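Local coordinates for protein putative L-alanine-DL-glutamate epimerase (Burkholderia xenovorans, PDB 2OO6) that probably acts as a racemase or epimerase of the mandelate racemase/muconate lactonizing enzyme family and binds magnesium ions, at residues 114-119 with 337-342; 135-140 with 345-350; 198-203 with 236-241; 264-269 with 288-293. One frame throughout, in Å; residues are numbered along the deposited sequence. Where two conformers were deposited one is given.

Contact 1: residues 114-119 with 337-342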
loop_
_atom_site.group_PDB
_atom_site.type_symbol
_atom_site.label_atom_id
_atom_site.label_comp_id
_atom_site.label_asym_id
_atom_site.label_seq_id
_atom_site.Cartn_x
_atom_site.Cartn_y
_atom_site.Cartn_z
ATOM N N LYS A 114 24.274 -2.508 -33.341
ATOM C CA LYS A 114 23.113 -1.706 -33.735
ATOM C C LYS A 114 21.851 -2.529 -33.955
ATOM O O LYS A 114 21.924 -3.709 -34.315
ATOM C CB LYS A 114 23.421 -0.756 -34.895
ATOM C CG LYS A 114 23.759 -1.368 -36.205
ATOM C CD LYS A 114 23.935 -0.186 -37.204
ATOM C CE LYS A 114 24.322 -0.673 -38.586
ATOM N NZ LYS A 114 24.249 0.507 -39.535
ATOM N N LEU A 115 20.705 -1.907 -33.717
ATOM C CA LEU A 115 19.395 -2.511 -33.901
ATOM C C LEU A 115 18.650 -1.897 -35.070
ATOM O O LEU A 115 17.669 -2.460 -35.526
ATOM C CB LEU A 115 18.516 -2.314 -32.642
ATOM C CG LEU A 115 18.452 -3.442 -31.649
ATOM C CD1 LEU A 115 19.653 -3.387 -30.775
ATOM C CD2 LEU A 115 17.237 -3.397 -30.803
ATOM N N ARG A 116 19.072 -0.708 -35.491
ATOM C CA ARG A 116 18.411 0.018 -36.572
ATOM C C ARG A 116 19.480 0.894 -37.199
ATOM O O ARG A 116 20.457 1.224 -36.531
ATOM C CB ARG A 116 17.239 0.877 -36.040
ATOM C CG ARG A 116 17.633 1.883 -34.945
ATOM C CD ARG A 116 16.424 2.704 -34.414
ATOM N NE ARG A 116 15.433 1.867 -33.727
ATOM C CZ ARG A 116 15.544 1.421 -32.475
ATOM N NH1 ARG A 116 16.601 1.730 -31.734
ATOM N NH2 ARG A 116 14.582 0.667 -31.951
ATOM N N ASP A 117 19.282 1.255 -38.470
ATOM C CA ASP A 117 20.243 2.038 -39.273
ATOM C C ASP A 117 19.929 3.524 -39.259
ATOM O O ASP A 117 20.795 4.346 -39.566
ATOM C CB ASP A 117 20.169 1.599 -40.749
ATOM C CG ASP A 117 20.819 0.241 -40.998
ATOM O OD1 ASP A 117 21.699 -0.182 -40.210
ATOM O OD2 ASP A 117 20.445 -0.411 -41.993
ATOM N N ARG A 118 18.669 3.851 -38.985
ATOM C CA ARG A 118 18.194 5.235 -38.998
ATOM C C ARG A 118 17.296 5.463 -37.806
ATOM O O ARG A 118 16.620 4.528 -37.361
ATOM C CB ARG A 118 17.420 5.529 -40.278
ATOM C CG ARG A 118 18.245 5.287 -41.527
ATOM C CD ARG A 118 17.694 5.998 -42.732
ATOM N NE ARG A 118 18.632 5.851 -43.847
ATOM C CZ ARG A 118 18.409 6.276 -45.087
ATOM N NH1 ARG A 118 17.266 6.885 -45.405
ATOM N NH2 ARG A 118 19.341 6.093 -46.013
ATOM N N VAL A 119 17.276 6.702 -37.308
ATOM C CA VAL A 119 16.525 7.034 -36.090
ATOM C C VAL A 119 15.529 8.173 -36.376
ATOM O O VAL A 119 15.936 9.255 -36.806
ATOM C CB VAL A 119 17.498 7.442 -34.941
ATOM C CG1 VAL A 119 16.749 7.806 -33.676
ATOM C CG2 VAL A 119 18.490 6.325 -34.639
ATOM N N PRO A 337 16.526 -1.042 -27.902
ATOM C CA PRO A 337 15.273 -1.533 -28.534
ATOM C C PRO A 337 14.068 -0.629 -28.239
ATOM O O PRO A 337 13.355 -0.218 -29.157
ATOM C CB PRO A 337 15.085 -2.939 -27.917
ATOM C CG PRO A 337 15.913 -2.961 -26.673
ATOM C CD PRO A 337 17.075 -2.009 -26.932
ATOM N N ASN A 338 13.871 -0.285 -26.964
ATOM C CA ASN A 338 12.704 0.490 -26.525
ATOM C C ASN A 338 12.875 2.009 -26.746
ATOM O O ASN A 338 12.879 2.783 -25.778
ATOM C CB ASN A 338 12.334 0.149 -25.063
ATOM C CG ASN A 338 13.524 0.321 -24.084
ATOM O OD1 ASN A 338 14.658 -0.107 -24.358
ATOM N ND2 ASN A 338 13.255 0.938 -22.944
ATOM N N LEU A 339 13.038 2.411 -28.019
ATOM C CA LEU A 339 13.358 3.812 -28.384
ATOM C C LEU A 339 12.085 4.496 -28.853
ATOM O O LEU A 339 11.477 4.091 -29.859
ATOM C CB LEU A 339 14.450 3.881 -29.486
ATOM C CG LEU A 339 14.818 5.293 -29.982
ATOM C CD1 LEU A 339 15.593 6.034 -28.868
ATOM C CD2 LEU A 339 15.674 5.208 -31.257
ATOM N N ARG A 340 11.666 5.530 -28.128
ATOM C CA ARG A 340 10.471 6.276 -28.508
ATOM C C ARG A 340 10.683 7.126 -29.763
ATOM O O ARG A 340 9.851 7.088 -30.691
ATOM C CB ARG A 340 9.968 7.189 -27.361
ATOM C CG ARG A 340 8.690 7.966 -27.705
ATOM C CD ARG A 340 7.539 6.956 -27.870
ATOM N NE ARG A 340 6.270 7.485 -28.415
ATOM C CZ ARG A 340 5.965 7.581 -29.714
ATOM N NH1 ARG A 340 6.851 7.229 -30.664
ATOM N NH2 ARG A 340 4.755 8.029 -30.072
ATOM N N ILE A 341 11.770 7.898 -29.755
ATOM C CA ILE A 341 12.086 8.930 -30.761
ATOM C C ILE A 341 13.378 9.589 -30.269
ATOM O O ILE A 341 13.753 9.419 -29.106
ATOM C CB ILE A 341 10.956 10.014 -30.879
ATOM C CG1 ILE A 341 11.138 10.869 -32.161
ATOM C CG2 ILE A 341 10.874 10.889 -29.594
ATOM C CD1 ILE A 341 9.866 11.617 -32.604
ATOM N N MET A 342 14.081 10.314 -31.135
ATOM C CA MET A 342 15.270 11.034 -30.674
ATOM C C MET A 342 15.134 12.528 -30.903
ATOM O O MET A 342 14.675 12.974 -31.963
ATOM C CB MET A 342 16.546 10.476 -31.312
ATOM C CG MET A 342 17.856 11.292 -30.981
ATOM S SD MET A 342 19.344 10.527 -31.669
ATOM C CE MET A 342 20.324 12.030 -31.783
#
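Methyl CD2 of Leu-115 is the first bump of this contact, pressing on Pro-337, 3.5 Å from its CA and 3.6 Å from its CB; the compact CA-CB shoulder of the proline receives the branched leucine end. Next along the chain, Arg-116 reaches across. Its chain bends at chi3 (65°), which turns the guanidinium so that CD2 of Leu-339 lies over one face, 3.6 Å from NH1. At the edge of the same group NH2 donates to Pro-337 O over 3.2 Å, with an N-H...O angle of 141°. The strongest partner of the arginine is Val-336 O, at NH1, which also bonds Ala-333 O at the end of helix 323-335. A long, multidentate arginine suits this place, since it can gather several carbonyls where a helix ends. Leu-339 CD2 is shared: it also meets CG1 of Val-119 at 3.7 Å. That valine branch, anti to the backbone N (chi1 179°), fits the corner between Leu-339 CD2 and Met-342 CB, which is 3.6 Å away. Such interlocking of apolar ends belongs to the place where the first barrel strand, 118-123, pairs in parallel with the last, 342-344, and so closes the barrel of this enolase-like fold.

Contact 2: residues 135-140 with 345-350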
loop_
_atom_site.group_PDB
_atom_site.type_symbol
_atom_site.label_atom_id
_atom_site.label_comp_id
_atom_site.label_asym_id
_atom_site.label_seq_id
_atom_site.Cartn_x
_atom_site.Cartn_y
_atom_site.Cartn_z
ATOM N N LYS A 135 19.466 36.294 -32.915
ATOM C CA LYS A 135 20.822 36.729 -33.285
ATOM C C LYS A 135 21.604 35.564 -33.896
ATOM O O LYS A 135 22.521 35.782 -34.670
ATOM C CB LYS A 135 21.544 37.320 -32.060
ATOM C CG LYS A 135 23.046 37.651 -32.185
ATOM C CD LYS A 135 23.475 38.566 -31.004
ATOM C CE LYS A 135 24.942 38.367 -30.530
ATOM N NZ LYS A 135 25.998 38.884 -31.474
ATOM N N PHE A 136 21.208 34.330 -33.568
ATOM C CA PHE A 136 21.964 33.143 -33.975
ATOM C C PHE A 136 21.221 32.238 -34.950
ATOM O O PHE A 136 21.848 31.556 -35.768
ATOM C CB PHE A 136 22.424 32.376 -32.736
ATOM C CG PHE A 136 23.261 33.202 -31.805
ATOM C CD1 PHE A 136 24.591 33.511 -32.132
ATOM C CD2 PHE A 136 22.726 33.707 -30.627
ATOM C CE1 PHE A 136 25.382 34.285 -31.288
ATOM C CE2 PHE A 136 23.509 34.495 -29.765
ATOM C CZ PHE A 136 24.846 34.783 -30.102
ATOM N N PHE A 137 19.891 32.237 -34.875
ATOM C CA PHE A 137 19.081 31.434 -35.805
ATOM C C PHE A 137 18.047 32.295 -36.503
ATOM O O PHE A 137 17.451 33.187 -35.894
ATOM C CB PHE A 137 18.361 30.286 -35.093
ATOM C CG PHE A 137 19.230 29.504 -34.161
ATOM C CD1 PHE A 137 20.198 28.623 -34.653
ATOM C CD2 PHE A 137 19.085 29.645 -32.784
ATOM C CE1 PHE A 137 21.017 27.898 -33.782
ATOM C CE2 PHE A 137 19.884 28.910 -31.899
ATOM C CZ PHE A 137 20.854 28.037 -32.397
ATOM N N GLY A 138 17.835 32.014 -37.783
ATOM C CA GLY A 138 16.844 32.715 -38.569
ATOM C C GLY A 138 15.997 31.724 -39.331
ATOM O O GLY A 138 16.322 30.534 -39.369
ATOM N N PRO A 139 14.899 32.204 -39.942
ATOM C CA PRO A 139 14.425 33.589 -39.799
ATOM C C PRO A 139 13.834 33.842 -38.405
ATOM O O PRO A 139 13.282 32.918 -37.800
ATOM C CB PRO A 139 13.347 33.717 -40.884
ATOM C CG PRO A 139 12.895 32.311 -41.144
ATOM C CD PRO A 139 14.063 31.407 -40.854
ATOM N N PRO A 140 13.961 35.077 -37.884
ATOM C CA PRO A 140 13.384 35.398 -36.562
ATOM C C PRO A 140 11.889 35.157 -36.542
ATOM O O PRO A 140 11.215 35.259 -37.574
ATOM C CB PRO A 140 13.660 36.890 -36.406
ATOM C CG PRO A 140 14.885 37.121 -37.261
ATOM C CD PRO A 140 14.640 36.245 -38.477
ATOM N N ASP A 345 18.338 19.181 -32.757
ATOM C CA ASP A 345 18.142 20.577 -33.129
ATOM C C ASP A 345 18.482 20.769 -34.583
ATOM O O ASP A 345 19.596 20.442 -35.029
ATOM C CB ASP A 345 18.977 21.502 -32.259
ATOM C CG ASP A 345 18.402 21.647 -30.870
ATOM O OD1 ASP A 345 17.240 22.128 -30.747
ATOM O OD2 ASP A 345 19.112 21.292 -29.899
ATOM N N ILE A 346 17.515 21.279 -35.328
ATOM C CA ILE A 346 17.713 21.476 -36.748
ATOM C C ILE A 346 18.242 22.908 -36.994
ATOM O O ILE A 346 19.014 23.143 -37.916
ATOM C CB ILE A 346 16.426 21.081 -37.531
ATOM C CG1 ILE A 346 16.149 19.558 -37.407
ATOM C CG2 ILE A 346 16.477 21.517 -38.983
ATOM C CD1 ILE A 346 17.356 18.615 -37.738
ATOM N N ASP A 347 17.882 23.846 -36.122
ATOM C CA ASP A 347 18.522 25.151 -36.132
ATOM C C ASP A 347 19.981 24.974 -35.732
ATOM O O ASP A 347 20.284 24.399 -34.685
ATOM C CB ASP A 347 17.805 26.115 -35.179
ATOM C CG ASP A 347 16.357 26.360 -35.591
ATOM O OD1 ASP A 347 16.152 26.934 -36.685
ATOM O OD2 ASP A 347 15.435 25.921 -34.852
ATOM N N ARG A 348 20.892 25.434 -36.574
ATOM C CA ARG A 348 22.304 25.320 -36.219
ATOM C C ARG A 348 23.066 26.642 -36.316
ATOM O O ARG A 348 22.796 27.461 -37.189
ATOM C CB ARG A 348 22.999 24.205 -37.005
ATOM C CG ARG A 348 23.457 24.583 -38.374
ATOM C CD ARG A 348 24.246 23.445 -39.026
ATOM N NE ARG A 348 24.470 23.753 -40.443
ATOM C CZ ARG A 348 23.590 23.522 -41.423
ATOM N NH1 ARG A 348 22.411 22.960 -41.164
ATOM N NH2 ARG A 348 23.897 23.852 -42.672
ATOM N N LEU A 349 24.024 26.812 -35.403
ATOM C CA LEU A 349 24.953 27.943 -35.401
ATOM C C LEU A 349 25.724 28.054 -36.720
ATOM O O LEU A 349 26.076 27.043 -37.345
ATOM C CB LEU A 349 25.968 27.794 -34.258
ATOM C CG LEU A 349 25.420 27.775 -32.828
ATOM C CD1 LEU A 349 26.539 27.443 -31.858
ATOM C CD2 LEU A 349 24.752 29.135 -32.460
ATOM N N ALA A 350 26.003 29.290 -37.122
ATOM C CA ALA A 350 26.700 29.529 -38.388
ATOM C C ALA A 350 28.036 28.813 -38.391
ATOM O O ALA A 350 28.483 28.355 -39.429
ATOM C CB ALA A 350 26.895 31.029 -38.624
HETATM O O HOH W 1 24.617 31.386 -35.945
HETATM O O HOH W 2 17.828 28.458 -38.086
#
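Two loops meet here near the substrate site of the enolase-like fold, one leading from helix 128-132 to helix 144-156 and the other following strand 342-344; the side chain of Asp-347 lies about 6 Å from that of His-125, a residue seen to bind 2-oxoglutarate. Phe-137 carries most of the contact. With its CG anti to the carbonyl carbon (chi1 -47°), the ring meets 345-350 and receives CB of Asp-347 over one face, a CH-pi contact 4.0 Å from the centroid. The backbone at Arg-348 and Leu-349 meets the ring's edge instead, with Phe-137 CE1 3.5 Å from Arg-348 C. A flat aromatic suits this place because face and rim can each be used. Leu-349 CD2 touches Phe-137 CZ at 4.1 Å and also Phe-136 CB at 4.0 Å. No direct hydrogen bond joins the loops; water does the work. One molecule donates to Phe-136 O and accepts from Ala-350 N, both at 2.8 Å. Another donates to Gly-138 O and, over 2.7 Å, to Asp-347 OD1. The aspartate's strongest partner is Arg-130, in a salt bridge to OD1; Trp-123 NE1 bonds OD2. An aspartate thus serves two purposes here: its methylene packs on the aromatic ring while both of its oxygens are engaged by polar partners.

Contact 3: residues 198-203 with 236-241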
loop_
_atom_site.group_PDB
_atom_site.type_symbol
_atom_site.label_atom_id
_atom_site.label_comp_id
_atom_site.label_asym_id
_atom_site.label_seq_id
_atom_site.Cartn_x
_atom_site.Cartn_y
_atom_site.Cartn_z
ATOM N N ASN A 198 -2.432 32.052 -24.135
ATOM C CA ASN A 198 -1.278 32.186 -25.015
ATOM C C ASN A 198 -0.748 30.826 -25.488
ATOM O O ASN A 198 -0.381 30.672 -26.647
ATOM C CB ASN A 198 -0.199 32.993 -24.318
ATOM C CG ASN A 198 -0.421 34.467 -24.478
ATOM O OD1 ASN A 198 -0.195 35.019 -25.564
ATOM N ND2 ASN A 198 -0.881 35.128 -23.406
ATOM N N LEU A 199 -0.719 29.849 -24.578
ATOM C CA LEU A 199 -0.445 28.454 -24.957
ATOM C C LEU A 199 -1.380 27.989 -26.071
ATOM O O LEU A 199 -0.933 27.446 -27.085
ATOM C CB LEU A 199 -0.595 27.522 -23.743
ATOM C CG LEU A 199 0.652 27.236 -22.921
ATOM C CD1 LEU A 199 0.262 26.530 -21.613
ATOM C CD2 LEU A 199 1.670 26.364 -23.741
ATOM N N ARG A 200 -2.684 28.205 -25.885
ATOM C CA ARG A 200 -3.669 27.853 -26.908
ATOM C C ARG A 200 -3.396 28.592 -28.244
ATOM O O ARG A 200 -3.333 27.973 -29.311
ATOM C CB ARG A 200 -5.086 28.138 -26.381
ATOM C CG ARG A 200 -6.202 28.011 -27.421
ATOM C CD ARG A 200 -7.594 27.982 -26.715
ATOM N NE ARG A 200 -7.850 26.710 -26.043
ATOM C CZ ARG A 200 -8.107 25.561 -26.670
ATOM N NH1 ARG A 200 -8.130 25.499 -27.996
ATOM N NH2 ARG A 200 -8.332 24.455 -25.971
ATOM N N ALA A 201 -3.196 29.900 -28.170
ATOM C CA ALA A 201 -2.967 30.692 -29.383
ATOM C C ALA A 201 -1.733 30.164 -30.129
ATOM O O ALA A 201 -1.758 30.032 -31.358
ATOM C CB ALA A 201 -2.790 32.157 -29.033
ATOM N N HIS A 202 -0.677 29.867 -29.364
ATOM C CA HIS A 202 0.625 29.452 -29.923
ATOM C C HIS A 202 0.495 28.095 -30.602
ATOM O O HIS A 202 0.916 27.931 -31.751
ATOM C CB HIS A 202 1.711 29.435 -28.830
ATOM C CG HIS A 202 3.065 29.008 -29.304
ATOM N ND1 HIS A 202 4.045 29.906 -29.676
ATOM C CD2 HIS A 202 3.629 27.776 -29.410
ATOM C CE1 HIS A 202 5.144 29.249 -30.010
ATOM N NE2 HIS A 202 4.919 27.954 -29.856
ATOM N N LEU A 203 -0.124 27.140 -29.903
ATOM C CA LEU A 203 -0.297 25.789 -30.428
ATOM C C LEU A 203 -1.265 25.725 -31.598
ATOM O O LEU A 203 -1.043 24.960 -32.533
ATOM C CB LEU A 203 -0.722 24.815 -29.317
ATOM C CG LEU A 203 0.370 24.593 -28.261
ATOM C CD1 LEU A 203 -0.214 23.997 -26.971
ATOM C CD2 LEU A 203 1.519 23.714 -28.791
ATOM N N LEU A 236 -5.942 22.159 -22.682
ATOM C CA LEU A 236 -5.443 21.689 -23.948
ATOM C C LEU A 236 -5.945 20.322 -24.240
ATOM O O LEU A 236 -5.379 19.612 -25.075
ATOM C CB LEU A 236 -3.924 21.706 -23.947
ATOM C CG LEU A 236 -3.311 23.088 -23.815
ATOM C CD1 LEU A 236 -1.802 22.977 -23.774
ATOM C CD2 LEU A 236 -3.751 24.014 -24.953
ATOM N N ALA A 237 -7.038 19.956 -23.575
ATOM C CA ALA A 237 -7.549 18.609 -23.667
ATOM C C ALA A 237 -7.898 18.205 -25.099
ATOM O O ALA A 237 -7.778 17.028 -25.425
ATOM C CB ALA A 237 -8.760 18.440 -22.773
ATOM N N ASP A 238 -8.310 19.164 -25.922
ATOM C CA ASP A 238 -8.795 18.969 -27.290
ATOM C C ASP A 238 -7.689 18.895 -28.348
ATOM O O ASP A 238 -7.944 18.606 -29.511
ATOM C CB ASP A 238 -9.737 20.128 -27.653
ATOM C CG ASP A 238 -9.140 21.498 -27.322
ATOM O OD1 ASP A 238 -8.630 21.688 -26.181
ATOM O OD2 ASP A 238 -9.196 22.396 -28.201
ATOM N N PHE A 239 -6.473 19.243 -27.947
ATOM C CA PHE A 239 -5.299 19.218 -28.826
ATOM C C PHE A 239 -4.720 17.834 -29.011
ATOM O O PHE A 239 -4.815 16.971 -28.126
ATOM C CB PHE A 239 -4.198 20.129 -28.310
ATOM C CG PHE A 239 -4.410 21.560 -28.626
ATOM C CD1 PHE A 239 -3.801 22.133 -29.736
ATOM C CD2 PHE A 239 -5.221 22.338 -27.818
ATOM C CE1 PHE A 239 -4.004 23.467 -30.034
ATOM C CE2 PHE A 239 -5.435 23.687 -28.103
ATOM C CZ PHE A 239 -4.822 24.252 -29.203
ATOM N N ASP A 240 -4.119 17.608 -30.172
ATOM C CA ASP A 240 -3.459 16.333 -30.427
ATOM C C ASP A 240 -1.962 16.527 -30.216
ATOM O O ASP A 240 -1.281 17.129 -31.059
ATOM C CB ASP A 240 -3.743 15.865 -31.849
ATOM C CG ASP A 240 -2.856 14.712 -32.279
ATOM O OD1 ASP A 240 -2.697 13.728 -31.526
ATOM O OD2 ASP A 240 -2.321 14.810 -33.403
ATOM N N LEU A 241 -1.471 16.019 -29.085
ATOM C CA LEU A 241 -0.068 16.210 -28.665
ATOM C C LEU A 241 0.646 14.881 -28.532
ATOM O O LEU A 241 0.157 13.961 -27.877
ATOM C CB LEU A 241 0.002 17.012 -27.351
ATOM C CG LEU A 241 -0.611 18.421 -27.397
ATOM C CD1 LEU A 241 -0.716 19.052 -26.003
ATOM C CD2 LEU A 241 0.120 19.382 -28.369
#
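Charge comes first: Arg-200 and Asp-238 meet end-on, their guanidinium and carboxylate planes only 21° apart. NH2 of Arg-200 donates to Asp-238 OD1 at 2.8 Å and to OD2 at 3.2 Å, and Arg-200 NH1 adds a bond of 3.3 Å to OD2. All three use syn lone pairs, but they describe one of two conformers of Asp-238, so the grip is not permanent. The bend at chi3 (-74°) brings the arginine's end to the turn. Its strongest partner is Glu-235, at NE, and Glu-204 meets NH1; three acids near one guanidinium suit an arginine, which can serve several at once.

Aromatic packing follows. Phe-239 CE2 lies over one face of the guanidinium, 3.2 Å from Arg-200 NH1, with the two planes 44° apart. Phe-239 CE1 stands 3.6 Å from Leu-203 CB.

Purely apolar contact is made by Leu-203 and Leu-236, whose side chains cross at about a right angle with their CD1 atoms 3.7 Å apart; branched leucines fill such a buried corner well.

The contact sets helix 193-210 against the type I turn 236-239 that follows helix 226-235, while on strand 215-219 Leu-203 packs on Ile-216 and Leu-236 on Leu-218.

Contact 4: residues 264-269 with 288-293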
loop_
_atom_site.group_PDB
_atom_site.type_symbol
_atom_site.label_atom_id
_atom_site.label_comp_id
_atom_site.label_asym_id
_atom_site.label_seq_id
_atom_site.Cartn_x
_atom_site.Cartn_y
_atom_site.Cartn_z
ATOM N N PRO A 264 -0.091 11.776 -23.684
ATOM C CA PRO A 264 1.096 11.067 -23.170
ATOM C C PRO A 264 1.968 12.051 -22.416
ATOM O O PRO A 264 2.141 13.207 -22.844
ATOM C CB PRO A 264 1.825 10.571 -24.435
ATOM C CG PRO A 264 0.729 10.560 -25.515
ATOM C CD PRO A 264 -0.178 11.721 -25.159
ATOM N N ILE A 265 2.445 11.619 -21.265
ATOM C CA ILE A 265 3.339 12.433 -20.462
ATOM C C ILE A 265 4.758 11.901 -20.536
ATOM O O ILE A 265 5.023 10.690 -20.302
ATOM C CB ILE A 265 2.923 12.480 -18.950
ATOM C CG1 ILE A 265 1.525 13.114 -18.762
ATOM C CG2 ILE A 265 3.987 13.210 -18.139
ATOM C CD1 ILE A 265 1.366 14.584 -19.308
ATOM N N SER A 266 5.697 12.816 -20.788
ATOM C CA SER A 266 7.114 12.488 -20.704
ATOM C C SER A 266 7.813 13.287 -19.598
ATOM O O SER A 266 7.339 14.359 -19.194
ATOM C CB SER A 266 7.821 12.758 -22.034
ATOM O OG SER A 266 7.783 14.145 -22.328
ATOM N N SER A 267 8.929 12.750 -19.101
ATOM C CA SER A 267 9.713 13.394 -18.035
ATOM C C SER A 267 11.095 12.740 -17.924
ATOM O O SER A 267 11.422 11.803 -18.702
ATOM C CB SER A 267 8.970 13.254 -16.674
ATOM O OG SER A 267 9.446 14.182 -15.697
ATOM N N CYS A 268 11.891 13.234 -16.972
ATOM C CA CYS A 268 13.106 12.533 -16.448
ATOM C C CYS A 268 14.422 13.020 -17.056
ATOM O O CYS A 268 15.501 12.479 -16.739
ATOM C CB CYS A 268 13.020 11.006 -16.601
ATOM S SG CYS A 268 11.508 10.233 -15.906
ATOM N N GLU A 269 14.350 14.010 -17.945
ATOM C CA GLU A 269 15.556 14.436 -18.672
ATOM C C GLU A 269 16.681 14.924 -17.746
ATOM O O GLU A 269 17.836 14.983 -18.184
ATOM C CB GLU A 269 15.225 15.514 -19.726
ATOM C CG GLU A 269 15.270 16.947 -19.244
ATOM C CD GLU A 269 15.045 17.983 -20.392
ATOM O OE1 GLU A 269 14.833 17.579 -21.560
ATOM O OE2 GLU A 269 15.048 19.200 -20.099
ATOM N N VAL A 288 6.562 8.183 -21.260
ATOM C CA VAL A 288 7.881 8.125 -21.915
ATOM C C VAL A 288 8.947 8.648 -20.969
ATOM O O VAL A 288 8.763 9.687 -20.335
ATOM C CB VAL A 288 7.915 8.984 -23.221
ATOM C CG1 VAL A 288 9.335 8.976 -23.833
ATOM C CG2 VAL A 288 6.837 8.493 -24.244
ATOM N N ALA A 289 10.077 7.953 -20.907
ATOM C CA ALA A 289 11.182 8.406 -20.055
ATOM C C ALA A 289 12.268 9.056 -20.902
ATOM O O ALA A 289 12.796 8.433 -21.814
ATOM C CB ALA A 289 11.740 7.252 -19.278
ATOM N N ILE A 290 12.584 10.316 -20.623
ATOM C CA ILE A 290 13.713 10.967 -21.284
ATOM C C ILE A 290 15.009 10.671 -20.541
ATOM O O ILE A 290 15.096 10.861 -19.319
ATOM C CB ILE A 290 13.562 12.508 -21.335
ATOM C CG1 ILE A 290 12.145 12.941 -21.785
ATOM C CG2 ILE A 290 14.673 13.138 -22.213
ATOM C CD1 ILE A 290 11.748 12.488 -23.145
ATOM N N VAL A 291 16.034 10.269 -21.284
ATOM C CA VAL A 291 17.321 9.914 -20.687
ATOM C C VAL A 291 18.417 10.816 -21.215
ATOM O O VAL A 291 18.713 10.837 -22.437
ATOM C CB VAL A 291 17.701 8.452 -20.974
ATOM C CG1 VAL A 291 19.050 8.119 -20.311
ATOM C CG2 VAL A 291 16.598 7.490 -20.439
ATOM N N ASP A 292 19.067 11.520 -20.308
ATOM C CA ASP A 292 20.122 12.402 -20.756
ATOM C C ASP A 292 21.422 11.624 -20.675
ATOM O O ASP A 292 21.993 11.466 -19.596
ATOM C CB ASP A 292 20.176 13.699 -19.918
ATOM C CG ASP A 292 21.161 14.698 -20.504
ATOM O OD1 ASP A 292 22.219 14.243 -21.064
ATOM O OD2 ASP A 292 20.897 15.909 -20.438
ATOM N N THR A 293 21.865 11.109 -21.811
ATOM C CA THR A 293 23.061 10.270 -21.857
ATOM C C THR A 293 24.351 11.085 -21.790
ATOM O O THR A 293 25.419 10.542 -21.494
ATOM C CB THR A 293 23.122 9.385 -23.137
ATOM O OG1 THR A 293 23.472 10.196 -24.254
ATOM C CG2 THR A 293 21.781 8.669 -23.422
HETATM O O HOH W 3 17.981 11.608 -17.745
HETATM O O HOH W 4 19.070 17.542 -18.445
#
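Strands 265-267 and 288-291 run side by side and parallel, their axes 4.9 Å apart at closest and 23° from exact alignment. Val-288 N donates to Ile-265 O at 3.1 Å, Ser-267 N returns a weak bond to Val-288 O, and Ile-290 N makes a short, straight one of 2.7 Å to Ser-267 O, with an N-H...O angle of 168°. The regular pairing stops at Cys-268, whose positive phi (99°) turns the chain. Beyond it lie two waters: one accepts from Asp-292 N and lies within bonding distance of Cys-268 O, the other bridges Glu-269 O and Asp-292 OD2.

Among the side chains, Ser-266 and Val-288 share a face of the sheet, their CB atoms 4.0 Å apart; a small serine fits beside a valine and close to Glu-245. The two branches of Ile-290 diverge: CG2, anti to the backbone N, meets Glu-269 CB at 3.5 Å, whereas CD1 lies 4.1 Å from Ser-266 CB. Glu-269, a ligand of a magnesium ion together with Asp-219 and Glu-245, thus has its root packed against an isoleucine. Asp-292 N-caps the next helix, its OD1 accepting from Trp-295 N.

Both strands belong to the barrel sheet, joined through helix 273-282 in a beta-alpha-beta unit, with strand 243-245 flanking 265-267 and strand 314-317 flanking 288-291.

How the contacts relate
From the N terminus, contact 1 opens at 114-119, where the first barrel strand begins, and contact 2 at 135-140. Contact 3 is the first to close, when 236-241 returns to helix 193-210; contact 4 follows in series, closing at 288-293 a short beta-alpha-beta loop. Both lie within the two long loops, which close last and cross: 337-342 completes contact 1, and the adjoining 345-350 completes contact 2. The long pair joins the first barrel strand and the loop after it to the last strand and the segments on either side of it. Contacts 3 and 4 touch where Leu-241 meets Pro-264, and contact 4 touches contact 1 through Val-288 and Arg-340.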